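Local coordinates for surface presentation of antigens protein SpaS (Salmonella typhimurium, PDB 3C01), which acts in the type III secretion pathway that Salmonella uses to present at its surface the determinants needed to enter mammalian cells, at residues 15-27 / 54-68. Residues are numbered along the deposited sequence; the frame is centred on the assembly and turned at random.
Sequences MPIPMISVYETNQ and FKTHRRYDLVSLEEI
Y23 of strand 19-25 packs against R59 and F54, the inner part of its side chain on R58 and R59 and the outer part on H57 and F54. CB packs on CB of R59, while R58 CA and R59 N lie over one face of the ring, the former offset toward the rim. Further out, CE1 passes H57 O, and Y23 CZ approaches F54 CD1 at 3.4 Å; the two rings are nearly parallel, 16° apart, but slid so far that they barely overlap. CG stands anti to the backbone N (chi1 -172°), which carries the hydroxyl to the end of helix 47-56. There Y23 OH donates to a lone pair of F54 O at 2.7 Å.

R59 returns to the strand: R59 NH2 gives a hydrogen bond to Y23 O (2.8 Å) and a long salt bridge to E24 OE1, and a water joins R59 NE, Y23 N and E24 OE1. Beyond, the type II turn R58-D61 is tied to I20 by I20 N to D61 O (2.9 Å) and Y60 N to I20 O (2.8 Å), V63 N bonds P18 O, and P18 CD meets I68 CD1 at 3.5 Å.

Strand 4-9 already pairs with strand 19-25, so this connection runs along its other edge in the cytoplasmic domain of this exporter. Three backbone hydrogen bonds thus combine with apolar packing and two side-chain bonds: the Y23 hydroxyl satisfies F54 O in the last turn of helix 47-56 and R59 NH2 satisfies Y23 O, which would tie helix, turn and strand together.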
ATOM      1  N   MET B  15      -1.957 -12.614  10.578  1.00 26.71           N
ATOM      2  CA  MET B  15      -1.421 -13.319   9.421  1.00 26.97           C
ATOM      3  C   MET B  15       0.026 -12.929   9.158  1.00 26.62           C
ATOM      4  O   MET B  15       0.356 -11.770   9.173  1.00 26.81           O
ATOM      5  CB  MET B  15      -2.239 -12.911   8.215  1.00 27.51           C
ATOM      6  CG  MET B  15      -1.825 -13.522   6.888  1.00 27.41           C
ATOM      7  SD  MET B  15      -3.083 -12.917   5.752  1.00 29.88           S
ATOM      8  CE  MET B  15      -2.719 -11.153   5.589  1.00 27.20           C
ATOM      9  N   PRO B  16       0.891 -13.905   8.895  1.00 26.06           N
ATOM     10  CA  PRO B  16       2.329 -13.582   8.837  1.00 25.59           C
ATOM     11  C   PRO B  16       2.802 -12.831   7.584  1.00 25.06           C
ATOM     12  O   PRO B  16       3.783 -12.093   7.659  1.00 25.80           O
ATOM     13  CB  PRO B  16       3.007 -14.964   8.946  1.00 25.44           C
ATOM     14  CG  PRO B  16       1.970 -15.934   8.441  1.00 26.08           C
ATOM     15  CD  PRO B  16       0.609 -15.335   8.688  1.00 25.60           C
ATOM     16  N   ILE B  17       2.121 -13.008   6.457  1.00 23.72           N
ATOM     17  CA  ILE B  17       2.567 -12.424   5.189  1.00 22.59           C
ATOM     18  C   ILE B  17       1.692 -11.218   4.784  1.00 21.78           C
ATOM     19  O   ILE B  17       0.482 -11.187   5.034  1.00 21.72           O
ATOM     20  CB  ILE B  17       2.540 -13.494   4.090  1.00 22.99           C
ATOM     21  CG1 ILE B  17       3.392 -14.709   4.512  1.00 22.65           C
ATOM     22  CG2 ILE B  17       3.003 -12.913   2.768  1.00 22.73           C
ATOM     23  CD1 ILE B  17       3.053 -16.028   3.779  1.00 21.29           C
ATOM     24  N   PRO B  18       2.296 -10.180   4.210  1.00 20.67           N
ATOM     25  CA  PRO B  18       1.461  -9.037   3.782  1.00 19.94           C
ATOM     26  C   PRO B  18       0.607  -9.317   2.561  1.00 18.87           C
ATOM     27  O   PRO B  18       0.836 -10.274   1.886  1.00 19.17           O
ATOM     28  CB  PRO B  18       2.456  -7.939   3.487  1.00 19.48           C
ATOM     29  CG  PRO B  18       3.848  -8.534   3.776  1.00 20.33           C
ATOM     30  CD  PRO B  18       3.737  -9.954   4.030  1.00 20.92           C
ATOM     31  N   MET B  19      -0.371  -8.468   2.299  1.00 17.83           N
ATOM     32  CA  MET B  19      -1.311  -8.679   1.222  1.00 17.75           C
ATOM     33  C   MET B  19      -1.537  -7.392   0.415  1.00 16.08           C
ATOM     34  O   MET B  19      -1.413  -6.293   0.929  1.00 15.41           O
ATOM     35  CB  MET B  19      -2.622  -9.136   1.820  1.00 17.55           C
ATOM     36  CG  MET B  19      -3.771  -9.202   0.881  1.00 19.21           C
ATOM     37  SD  MET B  19      -5.277  -9.795   1.718  1.00 23.44           S
ATOM     38  CE  MET B  19      -6.149  -8.226   1.946  1.00 27.27           C
ATOM     39  N   ILE B  20      -1.875  -7.566  -0.854  1.00 14.81           N
ATOM     40  CA  ILE B  20      -2.228  -6.480  -1.718  1.00 14.13           C
ATOM     41  C   ILE B  20      -3.679  -6.112  -1.430  1.00 14.11           C
ATOM     42  O   ILE B  20      -4.588  -6.828  -1.878  1.00 14.54           O
ATOM     43  CB  ILE B  20      -2.144  -6.862  -3.183  1.00 13.94           C
ATOM     44  CG1 ILE B  20      -0.757  -7.460  -3.562  1.00 13.02           C
ATOM     45  CG2 ILE B  20      -2.450  -5.671  -4.007  1.00 11.82           C
ATOM     46  CD1 ILE B  20       0.436  -6.551  -3.345  1.00  8.34           C
ATOM     47  N   SER B  21      -3.876  -5.016  -0.682  1.00 12.47           N
ATOM     48  CA  SER B  21      -5.172  -4.583  -0.244  1.00 12.12           C
ATOM     49  C   SER B  21      -5.894  -3.734  -1.267  1.00 11.80           C
ATOM     50  O   SER B  21      -7.108  -3.714  -1.288  1.00 11.48           O
ATOM     51  CB  SER B  21      -5.034  -3.790   1.069  1.00 12.64           C
ATOM     52  OG  SER B  21      -3.987  -2.823   1.003  1.00 13.17           O
ATOM     53  N   VAL B  22      -5.136  -2.970  -2.055  1.00 11.92           N
ATOM     54  CA  VAL B  22      -5.669  -1.982  -2.976  1.00 10.74           C
ATOM     55  C   VAL B  22      -4.907  -2.138  -4.274  1.00 10.47           C
ATOM     56  O   VAL B  22      -3.694  -2.337  -4.249  1.00  9.25           O
ATOM     57  CB  VAL B  22      -5.425  -0.589  -2.448  1.00 10.77           C
ATOM     58  CG1 VAL B  22      -5.836   0.471  -3.482  1.00 10.12           C
ATOM     59  CG2 VAL B  22      -6.138  -0.416  -1.116  1.00 10.33           C
ATOM     60  N   TYR B  23      -5.612  -2.049  -5.407  1.00 10.36           N
ATOM     61  CA  TYR B  23      -4.948  -2.143  -6.707  1.00 10.52           C
ATOM     62  C   TYR B  23      -5.717  -1.310  -7.742  1.00 10.50           C
ATOM     63  O   TYR B  23      -6.822  -1.688  -8.140  1.00 10.88           O
ATOM     64  CB  TYR B  23      -4.924  -3.606  -7.096  1.00 10.31           C
ATOM     65  CG  TYR B  23      -4.115  -3.973  -8.313  1.00  9.71           C
ATOM     66  CD1 TYR B  23      -2.812  -4.447  -8.172  1.00  8.31           C
ATOM     67  CD2 TYR B  23      -4.671  -3.932  -9.580  1.00  8.45           C
ATOM     68  CE1 TYR B  23      -2.060  -4.827  -9.249  1.00  8.23           C
ATOM     69  CE2 TYR B  23      -3.919  -4.298 -10.696  1.00  8.43           C
ATOM     70  CZ  TYR B  23      -2.617  -4.755 -10.515  1.00  9.54           C
ATOM     71  OH  TYR B  23      -1.849  -5.173 -11.574  1.00  9.49           O
ATOM     72  N   GLU B  24      -5.145  -0.183  -8.158  1.00  9.37           N
ATOM     73  CA  GLU B  24      -5.847   0.750  -9.018  1.00  9.51           C
ATOM     74  C   GLU B  24      -4.882   1.517  -9.891  1.00  9.31           C
ATOM     75  O   GLU B  24      -3.738   1.733  -9.524  1.00 10.62           O
ATOM     76  CB  GLU B  24      -6.663   1.762  -8.209  1.00  9.42           C
ATOM     77  CG  GLU B  24      -7.684   1.193  -7.202  1.00 12.01           C
ATOM     78  CD  GLU B  24      -8.832   0.414  -7.845  1.00 18.61           C
ATOM     79  OE1 GLU B  24      -9.571  -0.302  -7.084  1.00 21.77           O
ATOM     80  OE2 GLU B  24      -8.987   0.494  -9.107  1.00 20.75           O
ATOM     81  N   THR B  25      -5.353   1.978 -11.039  1.00  9.20           N
ATOM     82  CA  THR B  25      -4.519   2.766 -11.904  1.00  8.88           C
ATOM     83  C   THR B  25      -5.219   4.062 -12.289  1.00  8.35           C
ATOM     84  O   THR B  25      -6.415   4.248 -12.037  1.00  7.15           O
ATOM     85  CB  THR B  25      -4.216   1.969 -13.176  1.00  9.20           C
ATOM     86  OG1 THR B  25      -5.390   1.932 -13.968  1.00 12.25           O
ATOM     87  CG2 THR B  25      -3.835   0.542 -12.868  1.00  8.62           C
ATOM     88  N   ASN B  26      -4.449   4.970 -12.895  1.00  8.41           N
ATOM     89  CA  ASN B  26      -4.974   6.220 -13.465  1.00  8.27           C
ATOM     90  C   ASN B  26      -5.880   6.963 -12.504  1.00  8.13           C
ATOM     91  O   ASN B  26      -5.469   7.199 -11.375  1.00  8.08           O
ATOM     92  CB  ASN B  26      -5.600   5.956 -14.826  1.00  7.52           C
ATOM     93  CG  ASN B  26      -4.593   5.328 -15.789  1.00  9.62           C
ATOM     94  OD1 ASN B  26      -3.410   5.746 -15.820  1.00 12.22           O
ATOM     95  ND2 ASN B  26      -5.025   4.302 -16.546  1.00  7.44           N
ATOM     96  N   GLN B  27      -7.081   7.353 -12.928  1.00  8.72           N
ATOM     97  CA  GLN B  27      -7.968   8.187 -12.092  1.00  9.48           C
ATOM     98  C   GLN B  27      -8.251   7.576 -10.740  1.00  9.27           C
ATOM     99  O   GLN B  27      -8.256   8.259  -9.722  1.00 10.19           O
ATOM    100  CB  GLN B  27      -9.306   8.454 -12.774  1.00  9.56           C
ATOM    101  CG  GLN B  27      -9.206   9.307 -14.032  1.00 14.84           C
ATOM    102  CD  GLN B  27      -8.487  10.660 -13.818  1.00 20.93           C
ATOM    103  OE1 GLN B  27      -7.399  10.870 -14.360  1.00 25.37           O
ATOM    104  NE2 GLN B  27      -9.086  11.562 -13.023  1.00 22.98           N
ATOM    105  N   PHE B  54       2.706  -3.904  -9.498  1.00 18.59           N
ATOM    106  CA  PHE B  54       1.633  -3.817 -10.502  1.00 18.75           C
ATOM    107  C   PHE B  54       1.750  -4.943 -11.526  1.00 19.23           C
ATOM    108  O   PHE B  54       0.767  -5.564 -11.889  1.00 19.16           O
ATOM    109  CB  PHE B  54       1.653  -2.483 -11.240  1.00 18.48           C
ATOM    110  CG  PHE B  54       0.572  -2.363 -12.253  1.00 19.05           C
ATOM    111  CD1 PHE B  54      -0.757  -2.264 -11.857  1.00 19.79           C
ATOM    112  CD2 PHE B  54       0.855  -2.409 -13.609  1.00 19.19           C
ATOM    113  CE1 PHE B  54      -1.784  -2.202 -12.811  1.00 17.97           C
ATOM    114  CE2 PHE B  54      -0.173  -2.339 -14.556  1.00 18.06           C
ATOM    115  CZ  PHE B  54      -1.493  -2.233 -14.145  1.00 16.16           C
ATOM    116  N   LYS B  55       2.967  -5.233 -11.953  1.00 19.96           N
ATOM    117  CA  LYS B  55       3.195  -6.204 -13.007  1.00 19.91           C
ATOM    118  C   LYS B  55       3.034  -7.614 -12.486  1.00 19.07           C
ATOM    119  O   LYS B  55       2.400  -8.418 -13.103  1.00 18.30           O
ATOM    120  CB  LYS B  55       4.587  -6.001 -13.603  1.00 20.19           C
ATOM    121  CG  LYS B  55       4.783  -6.648 -14.949  1.00 21.99           C
ATOM    122  CD  LYS B  55       6.161  -7.352 -15.094  1.00 22.94           C
ATOM    123  CE  LYS B  55       7.350  -6.488 -14.625  1.00 26.27           C
ATOM    124  NZ  LYS B  55       8.652  -6.994 -15.249  1.00 27.28           N
ATOM    125  N   THR B  56       3.554  -7.886 -11.301  1.00 19.43           N
ATOM    126  CA  THR B  56       3.614  -9.261 -10.766  1.00 19.32           C
ATOM    127  C   THR B  56       2.347  -9.691 -10.009  1.00 19.35           C
ATOM    128  O   THR B  56       1.943 -10.824 -10.126  1.00 20.91           O
ATOM    129  CB  THR B  56       4.854  -9.433  -9.837  1.00 19.56           C
ATOM    130  OG1 THR B  56       4.857  -8.407  -8.810  1.00 19.93           O
ATOM    131  CG2 THR B  56       6.143  -9.314 -10.655  1.00 18.96           C
ATOM    132  N   HIS B  57       1.707  -8.785  -9.274  1.00 18.74           N
ATOM    133  CA  HIS B  57       0.594  -9.126  -8.400  1.00 17.87           C
ATOM    134  C   HIS B  57      -0.771  -8.600  -8.898  1.00 17.38           C
ATOM    135  O   HIS B  57      -0.837  -7.826  -9.830  1.00 17.54           O
ATOM    136  CB  HIS B  57       0.857  -8.539  -7.022  1.00 18.25           C
ATOM    137  CG  HIS B  57       1.989  -9.175  -6.298  1.00 19.21           C
ATOM    138  ND1 HIS B  57       3.297  -9.056  -6.710  1.00 20.50           N
ATOM    139  CD2 HIS B  57       2.016  -9.916  -5.165  1.00 20.35           C
ATOM    140  CE1 HIS B  57       4.077  -9.738  -5.886  1.00 20.36           C
ATOM    141  NE2 HIS B  57       3.326 -10.254  -4.931  1.00 19.35           N
ATOM    142  N   ARG B  58      -1.837  -9.039  -8.236  1.00 16.56           N
ATOM    143  CA  ARG B  58      -3.208  -8.596  -8.443  1.00 16.58           C
ATOM    144  C   ARG B  58      -3.880  -8.374  -7.076  1.00 16.86           C
ATOM    145  O   ARG B  58      -3.405  -8.860  -6.018  1.00 16.22           O
ATOM    146  CB  ARG B  58      -4.030  -9.682  -9.188  1.00 16.88           C
ATOM    147  CG  ARG B  58      -3.582  -9.973 -10.642  1.00 16.87           C
ATOM    148  CD  ARG B  58      -3.442  -8.659 -11.404  1.00 18.11           C
ATOM    149  NE  ARG B  58      -3.123  -8.844 -12.804  1.00 17.76           N
ATOM    150  CZ  ARG B  58      -1.926  -8.632 -13.365  1.00 17.80           C
ATOM    151  NH1 ARG B  58      -1.795  -8.840 -14.658  1.00 18.05           N
ATOM    152  NH2 ARG B  58      -0.863  -8.251 -12.677  1.00 16.93           N
ATOM    153  N   ARG B  59      -5.003  -7.655  -7.107  1.00 16.60           N
ATOM    154  CA  ARG B  59      -5.761  -7.363  -5.917  1.00 16.27           C
ATOM    155  C   ARG B  59      -5.961  -8.639  -5.116  1.00 16.15           C
ATOM    156  O   ARG B  59      -6.344  -9.650  -5.662  1.00 16.25           O
ATOM    157  CB  ARG B  59      -7.113  -6.733  -6.270  1.00 15.47           C
ATOM    158  CG  ARG B  59      -7.750  -5.999  -5.079  1.00 16.72           C
ATOM    159  CD  ARG B  59      -9.058  -5.278  -5.408  1.00 17.47           C
ATOM    160  NE  ARG B  59      -8.892  -4.279  -6.445  1.00 16.20           N
ATOM    161  CZ  ARG B  59      -9.063  -4.499  -7.738  1.00 17.66           C
ATOM    162  NH1 ARG B  59      -9.410  -5.695  -8.173  1.00 17.48           N
ATOM    163  NH2 ARG B  59      -8.853  -3.510  -8.609  1.00 19.11           N
ATOM    164  N   TYR B  60      -5.670  -8.564  -3.822  1.00 16.84           N
ATOM    165  CA  TYR B  60      -5.897  -9.622  -2.840  1.00 16.76           C
ATOM    166  C   TYR B  60      -4.900 -10.785  -2.888  1.00 17.37           C
ATOM    167  O   TYR B  60      -5.059 -11.775  -2.168  1.00 17.81           O
ATOM    168  CB  TYR B  60      -7.366 -10.071  -2.833  1.00 16.85           C
ATOM    169  CG  TYR B  60      -8.342  -8.918  -2.651  1.00 16.87           C
ATOM    170  CD1 TYR B  60      -8.088  -7.904  -1.727  1.00 19.47           C
ATOM    171  CD2 TYR B  60      -9.523  -8.828  -3.417  1.00 16.49           C
ATOM    172  CE1 TYR B  60      -8.978  -6.823  -1.569  1.00 19.14           C
ATOM    173  CE2 TYR B  60     -10.418  -7.786  -3.265  1.00 15.63           C
ATOM    174  CZ  TYR B  60     -10.140  -6.787  -2.350  1.00 18.34           C
ATOM    175  OH  TYR B  60     -10.996  -5.739  -2.185  1.00 18.26           O
ATOM    176  N   ASP B  61      -3.815 -10.654  -3.651  1.00 17.49           N
ATOM    177  CA  ASP B  61      -2.736 -11.619  -3.535  1.00 16.97           C
ATOM    178  C   ASP B  61      -1.991 -11.398  -2.250  1.00 17.77           C
ATOM    179  O   ASP B  61      -1.879 -10.277  -1.748  1.00 18.21           O
ATOM    180  CB  ASP B  61      -1.697 -11.409  -4.612  1.00 17.31           C
ATOM    181  CG  ASP B  61      -2.137 -11.867  -5.975  1.00 17.85           C
ATOM    182  OD1 ASP B  61      -3.139 -12.610  -6.067  1.00 19.23           O
ATOM    183  OD2 ASP B  61      -1.424 -11.502  -6.962  1.00 16.93           O
ATOM    184  N   LEU B  62      -1.411 -12.467  -1.743  1.00 18.65           N
ATOM    185  CA  LEU B  62      -0.279 -12.351  -0.865  1.00 18.96           C
ATOM    186  C   LEU B  62       0.941 -11.889  -1.679  1.00 19.84           C
ATOM    187  O   LEU B  62       1.115 -12.252  -2.860  1.00 19.48           O
ATOM    188  CB  LEU B  62      -0.006 -13.694  -0.244  1.00 19.46           C
ATOM    189  CG  LEU B  62      -0.702 -14.061   1.070  1.00 19.78           C
ATOM    190  CD1 LEU B  62      -2.119 -13.598   1.127  1.00 18.12           C
ATOM    191  CD2 LEU B  62      -0.588 -15.562   1.255  1.00 16.70           C
ATOM    192  N   VAL B  63       1.786 -11.086  -1.042  1.00 20.63           N
ATOM    193  CA  VAL B  63       3.043 -10.684  -1.620  1.00 21.75           C
ATOM    194  C   VAL B  63       3.944 -11.920  -1.810  1.00 23.04           C
ATOM    195  O   VAL B  63       4.222 -12.640  -0.867  1.00 23.93           O
ATOM    196  CB  VAL B  63       3.712  -9.613  -0.709  1.00 22.38           C
ATOM    197  CG1 VAL B  63       5.111  -9.208  -1.216  1.00 20.79           C
ATOM    198  CG2 VAL B  63       2.790  -8.391  -0.598  1.00 21.94           C
ATOM    199  N   SER B  64       4.393 -12.169  -3.037  1.00 24.10           N
ATOM    200  CA  SER B  64       5.126 -13.380  -3.382  1.00 24.49           C
ATOM    201  C   SER B  64       6.597 -13.246  -3.016  1.00 25.06           C
ATOM    202  O   SER B  64       7.085 -12.149  -2.767  1.00 24.76           O
ATOM    203  CB  SER B  64       5.022 -13.601  -4.875  1.00 24.44           C
ATOM    204  OG  SER B  64       5.584 -12.472  -5.520  1.00 27.65           O
ATOM    205  N   LEU B  65       7.299 -14.371  -3.028  1.00 25.78           N
ATOM    206  CA  LEU B  65       8.673 -14.432  -2.555  1.00 26.45           C
ATOM    207  C   LEU B  65       9.615 -13.532  -3.371  1.00 27.12           C
ATOM    208  O   LEU B  65      10.615 -13.049  -2.879  1.00 27.75           O
ATOM    209  CB  LEU B  65       9.175 -15.887  -2.551  1.00 26.58           C
ATOM    210  CG  LEU B  65       8.597 -16.841  -1.478  1.00 27.16           C
ATOM    211  CD1 LEU B  65       7.086 -16.570  -1.214  1.00 29.02           C
ATOM    212  CD2 LEU B  65       8.837 -18.314  -1.881  1.00 25.97           C
ATOM    213  N   GLU B  66       9.286 -13.312  -4.625  1.00 27.83           N
ATOM    214  CA  GLU B  66      10.004 -12.375  -5.484  1.00 27.85           C
ATOM    215  C   GLU B  66      10.150 -11.004  -4.821  1.00 27.58           C
ATOM    216  O   GLU B  66      11.235 -10.450  -4.762  1.00 27.68           O
ATOM    217  CB  GLU B  66       9.163 -12.231  -6.742  1.00 28.59           C
ATOM    218  CG  GLU B  66       9.729 -11.551  -7.979  1.00 29.19           C
ATOM    219  CD  GLU B  66       8.717 -11.702  -9.170  1.00 30.82           C
ATOM    220  OE1 GLU B  66       7.471 -11.570  -8.918  1.00 34.12           O
ATOM    221  OE2 GLU B  66       9.151 -11.978 -10.327  1.00 31.27           O
ATOM    222  N   GLU B  67       9.048 -10.463  -4.311  1.00 26.99           N
ATOM    223  CA  GLU B  67       9.030  -9.096  -3.816  1.00 26.54           C
ATOM    224  C   GLU B  67       8.920  -8.949  -2.322  1.00 25.54           C
ATOM    225  O   GLU B  67       8.942  -7.822  -1.815  1.00 24.79           O
ATOM    226  CB  GLU B  67       7.870  -8.328  -4.445  1.00 27.35           C
ATOM    227  CG  GLU B  67       8.297  -7.155  -5.350  1.00 29.15           C
ATOM    228  CD  GLU B  67       7.956  -7.375  -6.794  1.00 32.34           C
ATOM    229  OE1 GLU B  67       7.443  -8.465  -7.155  1.00 35.68           O
ATOM    230  OE2 GLU B  67       8.210  -6.446  -7.584  1.00 35.96           O
ATOM    231  N   ILE B  68       8.809 -10.066  -1.620  1.00 25.01           N
ATOM    232  CA  ILE B  68       8.550 -10.043  -0.191  1.00 25.28           C
ATOM    233  C   ILE B  68       9.623  -9.278   0.580  1.00 25.90           C
ATOM    234  O   ILE B  68       9.287  -8.490   1.472  1.00 26.36           O
ATOM    235  CB  ILE B  68       8.374 -11.500   0.401  1.00 24.96           C
ATOM    236  CG1 ILE B  68       7.909 -11.460   1.862  1.00 24.55           C
ATOM    237  CG2 ILE B  68       9.645 -12.298   0.339  1.00 21.58           C
ATOM    238  CD1 ILE B  68       6.602 -10.734   2.104  1.00 22.52           C
TER
HETATM  239  O   HOH W   1      -8.372  -1.726  -5.260  1.00 31.55           O